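Local coordinates for ARO (armadillo repeats only protein) (Plasmodium falciparum Santa Lucia, PDB 5EWP) that probably helps to translocate rhoptries to the apical pole of the parasite and attach them there, serving as a protein-binding scaffold of armadillo repeats, at residues D101-A106 with D142-A147; G128-L133 with R153-L158. All blocks are in the same frame, centred on the assembly; numbering follows the deposited sequence.

Interaction 1: D101-A106 with D142-A147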
ATOM      1  N   ASP A 101      12.181  -6.650   5.710  1.00 15.88           N
ATOM      2  CA  ASP A 101      11.994  -5.394   6.439  1.00 15.94           C
ATOM      3  C   ASP A 101      12.104  -4.176   5.519  1.00 17.31           C
ATOM      4  O   ASP A 101      11.441  -3.176   5.742  1.00 13.87           O
ATOM      5  CB  ASP A 101      12.987  -5.271   7.606  1.00 18.18           C
ATOM      6  CG  ASP A 101      14.434  -5.472   7.187  1.00 17.62           C
ATOM      7  OD1 ASP A 101      14.728  -6.444   6.463  1.00 21.98           O
ATOM      8  OD2 ASP A 101      15.278  -4.652   7.608  1.00 18.84           O
ATOM      9  N   ARG A 102      12.913  -4.281   4.471  1.00 14.81           N
ATOM     10  CA  ARG A 102      13.042  -3.193   3.504  1.00 16.49           C
ATOM     11  C   ARG A 102      11.778  -3.041   2.681  1.00 15.87           C
ATOM     12  O   ARG A 102      11.283  -1.919   2.453  1.00 15.59           O
ATOM     13  CB  ARG A 102      14.258  -3.436   2.586  1.00 16.01           C
ATOM     14  CG  ARG A 102      15.561  -3.004   3.234  1.00 18.88           C
ATOM     15  CD  ARG A 102      16.791  -3.232   2.347  1.00 20.90           C
ATOM     16  NE  ARG A 102      17.962  -2.809   3.089  1.00 25.67           N
ATOM     17  CZ  ARG A 102      18.571  -1.638   2.934  1.00 28.67           C
ATOM     18  NH1 ARG A 102      18.164  -0.787   1.999  1.00 27.84           N
ATOM     19  NH2 ARG A 102      19.617  -1.331   3.693  1.00 32.33           N
ATOM     20  N   VAL A 103      11.250  -4.167   2.218  1.00 14.30           N
ATOM     21  CA  VAL A 103      10.023  -4.124   1.427  1.00 13.08           C
ATOM     22  C   VAL A 103       8.886  -3.603   2.295  1.00 15.29           C
ATOM     23  O   VAL A 103       8.153  -2.707   1.897  1.00 10.89           O
ATOM     24  CB  VAL A 103       9.641  -5.483   0.864  1.00 12.90           C
ATOM     25  CG1 VAL A 103       8.299  -5.360   0.100  1.00 13.35           C
ATOM     26  CG2 VAL A 103      10.747  -6.001  -0.051  1.00 17.31           C
ATOM     27  N   HIS A 104       8.742  -4.166   3.499  1.00 14.50           N
ATOM     28  CA  HIS A 104       7.632  -3.752   4.355  1.00 15.97           C
ATOM     29  C   HIS A 104       7.678  -2.273   4.691  1.00 14.30           C
ATOM     30  O   HIS A 104       6.657  -1.599   4.648  1.00 12.19           O
ATOM     31  CB  HIS A 104       7.622  -4.566   5.640  1.00 15.32           C
ATOM     32  CG  HIS A 104       7.193  -5.984   5.448  1.00 15.84           C
ATOM     33  ND1 HIS A 104       7.230  -6.915   6.466  1.00 16.93           N
ATOM     34  CD2 HIS A 104       6.680  -6.621   4.371  1.00 14.67           C
ATOM     35  CE1 HIS A 104       6.793  -8.074   6.010  1.00 17.59           C
ATOM     36  NE2 HIS A 104       6.440  -7.921   4.745  1.00 15.43           N
ATOM     37  N   ALA A 105       8.860  -1.771   5.023  1.00 13.01           N
ATOM     38  CA  ALA A 105       9.000  -0.369   5.385  1.00 14.14           C
ATOM     39  C   ALA A 105       8.625   0.530   4.209  1.00 12.49           C
ATOM     40  O   ALA A 105       7.970   1.554   4.393  1.00 13.92           O
ATOM     41  CB  ALA A 105      10.429  -0.076   5.857  1.00 14.43           C
ATOM     42  N   ALA A 106       9.030   0.128   3.006  1.00 11.39           N
ATOM     43  CA  ALA A 106       8.693   0.875   1.786  1.00 11.47           C
ATOM     44  C   ALA A 106       7.198   0.867   1.505  1.00 16.10           C
ATOM     45  O   ALA A 106       6.631   1.887   1.124  1.00 15.39           O
ATOM     46  CB  ALA A 106       9.470   0.297   0.566  1.00 12.85           C
ATOM     47  N   ASP A 142      -1.936  -9.934   6.048  1.00 18.60           N
ATOM     48  CA  ASP A 142      -3.099  -9.102   5.752  1.00 21.84           C
ATOM     49  C   ASP A 142      -2.769  -7.609   5.698  1.00 22.70           C
ATOM     50  O   ASP A 142      -3.294  -6.890   4.852  1.00 19.17           O
ATOM     51  CB  ASP A 142      -4.211  -9.359   6.770  1.00 25.27           C
ATOM     52  CG  ASP A 142      -5.511  -8.654   6.400  1.00 38.27           C
ATOM     53  OD1 ASP A 142      -5.979  -8.813   5.246  1.00 40.12           O
ATOM     54  OD2 ASP A 142      -6.074  -7.956   7.268  1.00 38.05           O
ATOM     55  N   GLY A 143      -1.907  -7.136   6.596  1.00 23.01           N
ATOM     56  CA  GLY A 143      -1.570  -5.718   6.619  1.00 19.70           C
ATOM     57  C   GLY A 143      -0.890  -5.280   5.336  1.00 18.51           C
ATOM     58  O   GLY A 143      -1.150  -4.206   4.800  1.00 15.34           O
ATOM     59  N   MET A 144      -0.000  -6.134   4.857  1.00 20.63           N
ATOM     60  CA  MET A 144       0.720  -5.938   3.604  1.00 19.24           C
ATOM     61  C   MET A 144      -0.237  -5.904   2.403  1.00 20.29           C
ATOM     62  O   MET A 144      -0.220  -4.971   1.608  1.00 17.98           O
ATOM     63  CB  MET A 144       1.743  -7.064   3.459  1.00 18.90           C
ATOM     64  CG  MET A 144       2.508  -7.108   2.159  1.00 25.85           C
ATOM     65  SD  MET A 144       3.669  -5.771   1.927  1.00 28.26           S
ATOM     66  CE  MET A 144       4.431  -6.333   0.394  1.00 26.13           C
ATOM     67  N   LYS A 145      -1.088  -6.915   2.275  1.00 19.85           N
ATOM     68  CA  LYS A 145      -1.956  -6.965   1.100  1.00 21.35           C
ATOM     69  C   LYS A 145      -2.960  -5.812   1.103  1.00 24.89           C
ATOM     70  O   LYS A 145      -3.246  -5.242   0.053  1.00 21.04           O
ATOM     71  CB  LYS A 145      -2.672  -8.321   1.000  1.00 26.34           C
ATOM     72  CG  LYS A 145      -3.695  -8.608   2.084  1.00 23.28           C
ATOM     73  CD  LYS A 145      -3.972 -10.120   2.221  1.00 25.72           C
ATOM     74  CE  LYS A 145      -3.882 -10.842   0.899  1.00 26.94           C
ATOM     75  NZ  LYS A 145      -4.327 -12.257   1.009  1.00 34.13           N
ATOM     76  N   ALA A 146      -3.454  -5.433   2.277  1.00 17.14           N
ATOM     77  CA  ALA A 146      -4.409  -4.336   2.369  1.00 17.56           C
ATOM     78  C   ALA A 146      -3.767  -2.984   2.063  1.00 20.44           C
ATOM     79  O   ALA A 146      -4.371  -2.158   1.382  1.00 19.73           O
ATOM     80  CB  ALA A 146      -5.045  -4.305   3.743  1.00 22.64           C
ATOM     81  N   ALA A 147      -2.552  -2.765   2.570  1.00 17.73           N
ATOM     82  CA  ALA A 147      -1.825  -1.521   2.326  1.00 15.59           C
ATOM     83  C   ALA A 147      -1.477  -1.374   0.848  1.00 18.24           C
ATOM     84  O   ALA A 147      -1.577  -0.277   0.283  1.00 17.15           O
ATOM     85  CB  ALA A 147      -0.558  -1.454   3.180  1.00 17.12           C
TER
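Met144 reaches across to His104 and Val103 and carries the whole contact from its own side. Its CB points toward the helix opposite but stays 4.9 Å from NE2 of His104. CG lies anti to the backbone N (chi1 175°), sending the chain across the gap, and a bend at chi2 (69°) then brings the sulfur to the imidazole. SD comes to 4.0 Å from CD2 of His104. Measured to the centroid of the imidazole, SD lies 4.9 Å away and 62° off the ring normal, an oblique Met-aromatic approach. The terminal methyl goes on to Val103, where CE meets CG1 at 4.0 Å; this is the valine branch that lies anti to the backbone N. Met144 thus crosses both side chains at about a right angle, sulfur on one and methyl on the other. The imidazole has partners of its own: ND1 takes a hydrogen bond from the backbone N of Ala53, and Trp51 meets the ring edge-to-face. No hydrogen bond joins the two segments, and the nearest CA atoms, those of His104 and Met144, are 7.3 Å apart. Met144 also touches Val107, one turn further along helix 100-113, so the start of helix 142-156 rests on that helix, whose other sides pack through Ala105 on helix 58-70 and through Ala106 on helix 87-95.

Interaction 2: G128-L133 with R153-L158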
ATOM      1  N   GLY A 128       6.999   3.963 -11.451  1.00 16.60           N
ATOM      2  CA  GLY A 128       6.894   2.524 -11.647  1.00 20.44           C
ATOM      3  C   GLY A 128       6.523   1.669 -10.437  1.00 17.75           C
ATOM      4  O   GLY A 128       6.863   0.492 -10.374  1.00 20.56           O
ATOM      5  N   ALA A 129       5.793   2.249  -9.491  1.00 16.44           N
ATOM      6  CA  ALA A 129       5.424   1.533  -8.268  1.00 19.44           C
ATOM      7  C   ALA A 129       4.402   0.421  -8.487  1.00 21.35           C
ATOM      8  O   ALA A 129       4.397  -0.543  -7.746  1.00 17.50           O
ATOM      9  CB  ALA A 129       4.880   2.501  -7.232  1.00 15.89           C
ATOM     10  N   LEU A 130       3.504   0.572  -9.461  1.00 15.80           N
ATOM     11  CA  LEU A 130       2.349  -0.326  -9.538  1.00 19.46           C
ATOM     12  C   LEU A 130       2.668  -1.831  -9.605  1.00 14.88           C
ATOM     13  O   LEU A 130       2.047  -2.604  -8.878  1.00 17.19           O
ATOM     14  CB  LEU A 130       1.452   0.046 -10.729  1.00 19.24           C
ATOM     15  CG  LEU A 130       0.391   1.128 -10.538  1.00 21.06           C
ATOM     16  CD1 LEU A 130      -0.535   1.159 -11.765  1.00 19.88           C
ATOM     17  CD2 LEU A 130      -0.416   0.944  -9.251  1.00 14.45           C
ATOM     18  N   PRO A 131       3.620  -2.255 -10.462  1.00 17.26           N
ATOM     19  CA  PRO A 131       3.861  -3.709 -10.513  1.00 20.11           C
ATOM     20  C   PRO A 131       4.262  -4.292  -9.156  1.00 17.74           C
ATOM     21  O   PRO A 131       3.851  -5.412  -8.816  1.00 19.13           O
ATOM     22  CB  PRO A 131       5.019  -3.844 -11.510  1.00 19.48           C
ATOM     23  CG  PRO A 131       4.928  -2.646 -12.367  1.00 25.60           C
ATOM     24  CD  PRO A 131       4.422  -1.533 -11.469  1.00 24.63           C
ATOM     25  N   TYR A 132       5.042  -3.535  -8.388  1.00 16.98           N
ATOM     26  CA  TYR A 132       5.493  -3.999  -7.073  1.00 14.86           C
ATOM     27  C   TYR A 132       4.329  -4.024  -6.096  1.00 18.53           C
ATOM     28  O   TYR A 132       4.174  -4.960  -5.321  1.00 18.89           O
ATOM     29  CB  TYR A 132       6.612  -3.106  -6.537  1.00 15.12           C
ATOM     30  CG  TYR A 132       7.802  -3.079  -7.451  1.00 22.95           C
ATOM     31  CD1 TYR A 132       8.712  -4.126  -7.465  1.00 24.70           C
ATOM     32  CD2 TYR A 132       7.992  -2.026  -8.346  1.00 20.17           C
ATOM     33  CE1 TYR A 132       9.798  -4.116  -8.322  1.00 31.30           C
ATOM     34  CE2 TYR A 132       9.077  -2.009  -9.207  1.00 25.98           C
ATOM     35  CZ  TYR A 132       9.979  -3.060  -9.186  1.00 36.39           C
ATOM     36  OH  TYR A 132      11.059  -3.058 -10.034  1.00 40.04           O
ATOM     37  N   LEU A 133       3.498  -2.987  -6.137  1.00 16.37           N
ATOM     38  CA  LEU A 133       2.362  -2.927  -5.231  1.00 14.25           C
ATOM     39  C   LEU A 133       1.336  -4.007  -5.565  1.00 17.23           C
ATOM     40  O   LEU A 133       0.708  -4.574  -4.668  1.00 18.14           O
ATOM     41  CB  LEU A 133       1.729  -1.545  -5.282  1.00 11.29           C
ATOM     42  CG  LEU A 133       2.615  -0.395  -4.791  1.00 13.17           C
ATOM     43  CD1 LEU A 133       1.958   0.924  -5.149  1.00 18.96           C
ATOM     44  CD2 LEU A 133       2.848  -0.488  -3.298  1.00 19.70           C
ATOM     45  N   ARG A 153      -5.174   1.776  -5.228  1.00 15.89           N
ATOM     46  CA  ARG A 153      -6.424   2.504  -5.444  1.00 17.01           C
ATOM     47  C   ARG A 153      -6.193   4.006  -5.391  1.00 20.34           C
ATOM     48  O   ARG A 153      -6.731   4.757  -6.220  1.00 14.78           O
ATOM     49  CB  ARG A 153      -7.478   2.087  -4.425  1.00 15.08           C
ATOM     50  CG  ARG A 153      -8.784   2.908  -4.489  1.00 15.14           C
ATOM     51  CD  ARG A 153      -8.763   4.067  -3.503  1.00 18.40           C
ATOM     52  NE  ARG A 153      -9.934   4.931  -3.654  1.00 17.79           N
ATOM     53  CZ  ARG A 153      -9.995   6.174  -3.197  1.00 29.88           C
ATOM     54  NH1 ARG A 153      -8.952   6.698  -2.577  1.00 21.39           N
ATOM     55  NH2 ARG A 153     -11.097   6.895  -3.362  1.00 26.53           N
ATOM     56  N   ASN A 154      -5.404   4.449  -4.414  1.00 16.68           N
ATOM     57  CA  ASN A 154      -5.148   5.888  -4.277  1.00 13.40           C
ATOM     58  C   ASN A 154      -4.488   6.442  -5.527  1.00 21.21           C
ATOM     59  O   ASN A 154      -4.734   7.594  -5.920  1.00 17.50           O
ATOM     60  CB  ASN A 154      -4.301   6.177  -3.027  1.00 13.96           C
ATOM     61  CG  ASN A 154      -5.090   5.970  -1.723  1.00 16.65           C
ATOM     62  OD1 ASN A 154      -6.312   5.864  -1.740  1.00 23.28           O
ATOM     63  ND2 ASN A 154      -4.389   5.937  -0.597  1.00 17.41           N
ATOM     64  N   ILE A 155      -3.674   5.614  -6.172  1.00 16.26           N
ATOM     65  CA  ILE A 155      -3.068   5.979  -7.450  1.00 14.07           C
ATOM     66  C   ILE A 155      -4.066   5.891  -8.606  1.00 16.24           C
ATOM     67  O   ILE A 155      -4.219   6.871  -9.345  1.00 17.82           O
ATOM     68  CB  ILE A 155      -1.841   5.081  -7.766  1.00 15.59           C
ATOM     69  CG1 ILE A 155      -0.721   5.372  -6.765  1.00 11.91           C
ATOM     70  CG2 ILE A 155      -1.334   5.303  -9.184  1.00 19.90           C
ATOM     71  CD1 ILE A 155       0.334   4.243  -6.677  1.00 17.35           C
ATOM     72  N   PHE A 156      -4.746   4.754  -8.792  1.00 16.61           N
ATOM     73  CA  PHE A 156      -5.439   4.595 -10.075  1.00 18.76           C
ATOM     74  C   PHE A 156      -6.718   5.425 -10.183  1.00 18.99           C
ATOM     75  O   PHE A 156      -7.183   5.668 -11.291  1.00 18.74           O
ATOM     76  CB  PHE A 156      -5.720   3.104 -10.444  1.00 19.06           C
ATOM     77  CG  PHE A 156      -6.685   2.338  -9.540  1.00 18.89           C
ATOM     78  CD1 PHE A 156      -7.996   2.745  -9.337  1.00 20.15           C
ATOM     79  CD2 PHE A 156      -6.290   1.118  -8.991  1.00 16.34           C
ATOM     80  CE1 PHE A 156      -8.866   1.995  -8.550  1.00 17.81           C
ATOM     81  CE2 PHE A 156      -7.152   0.370  -8.214  1.00 14.38           C
ATOM     82  CZ  PHE A 156      -8.433   0.794  -7.990  1.00 20.26           C
ATOM     83  N   VAL A 157      -7.280   5.894  -9.073  1.00 15.74           N
ATOM     84  CA  VAL A 157      -8.502   6.701  -9.201  1.00 17.69           C
ATOM     85  C   VAL A 157      -8.248   8.052  -9.869  1.00 22.43           C
ATOM     86  O   VAL A 157      -9.186   8.698 -10.343  1.00 20.75           O
ATOM     87  CB  VAL A 157      -9.185   6.958  -7.854  1.00 20.38           C
ATOM     88  CG1 VAL A 157      -9.667   5.651  -7.245  1.00 28.30           C
ATOM     89  CG2 VAL A 157      -8.265   7.695  -6.899  1.00 22.26           C
ATOM     90  N   LEU A 158      -6.989   8.462  -9.954  1.00 17.98           N
ATOM     91  CA  LEU A 158      -6.661   9.801 -10.446  1.00 19.69           C
ATOM     92  C   LEU A 158      -6.684   9.942 -11.973  1.00 20.48           C
ATOM     93  O   LEU A 158      -6.853  11.052 -12.494  1.00 25.01           O
ATOM     94  CB  LEU A 158      -5.287  10.210  -9.914  1.00 19.92           C
ATOM     95  CG  LEU A 158      -5.205  10.397  -8.400  1.00 21.32           C
ATOM     96  CD1 LEU A 158      -3.777  10.763  -8.033  1.00 23.96           C
ATOM     97  CD2 LEU A 158      -6.179  11.471  -7.920  1.00 16.80           C
TER
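Just before Ile155, the residue that meets Leu130 and Leu133, NH1 of Arg153 donates to OD1 of Asn154 at 2.9 Å. The oxygen lies at the guanidinium edge, in its plane, while the donor is tilted 20° from the amide plane. Second partners limit the freedom of both groups: NE of Arg153 forms a salt bridge with Asp203, and ND2 of Asn154 is hydrogen-bonded to Ser114. The contact between the segments is purely apolar. In Ile155, with CG1 anti to the carbonyl carbon (chi1 -67°) and the chain extended beyond it, CD1 reaches the two leucines. That methyl meets CD1 of Leu133 at 4.0 Å, the two side chains crossing at about a right angle, and lies more loosely, at 4.3 Å, from CD2 of Leu130. All three residues are buried; Phe125 of helix 118-126 touches both Leu130 and Ile155. Gly128, with positive phi (90°), closes that helix in a Schellman motif and turns the chain toward helix 130-136. The start of a short helix resting through two leucines on the end of a longer one, with helix 118-126 touching both, is consistent with the helix-on-helix packing of an armadillo-repeat solenoid.

From the N terminus the chain enters residues 101-106, passes through helix 118-126 and residues 128-133, and only then reaches 142-147, where interaction 1 closes a loop of 35 intervening residues. It runs on along helix 142-156 to residues 153-158, which turn back to 128-133 in interaction 2 and close a loop of 19. The segments alternate, so the two loops cross. Helix 142-156 is common to both: near its start it meets helix 100-113, and near its end helix 130-136. The contact centres lie 14 Å apart and the nearest atoms about 6 Å, so the contacts do not touch; two earlier helices, 100-113 and 130-136, meet one long helix near its two ends.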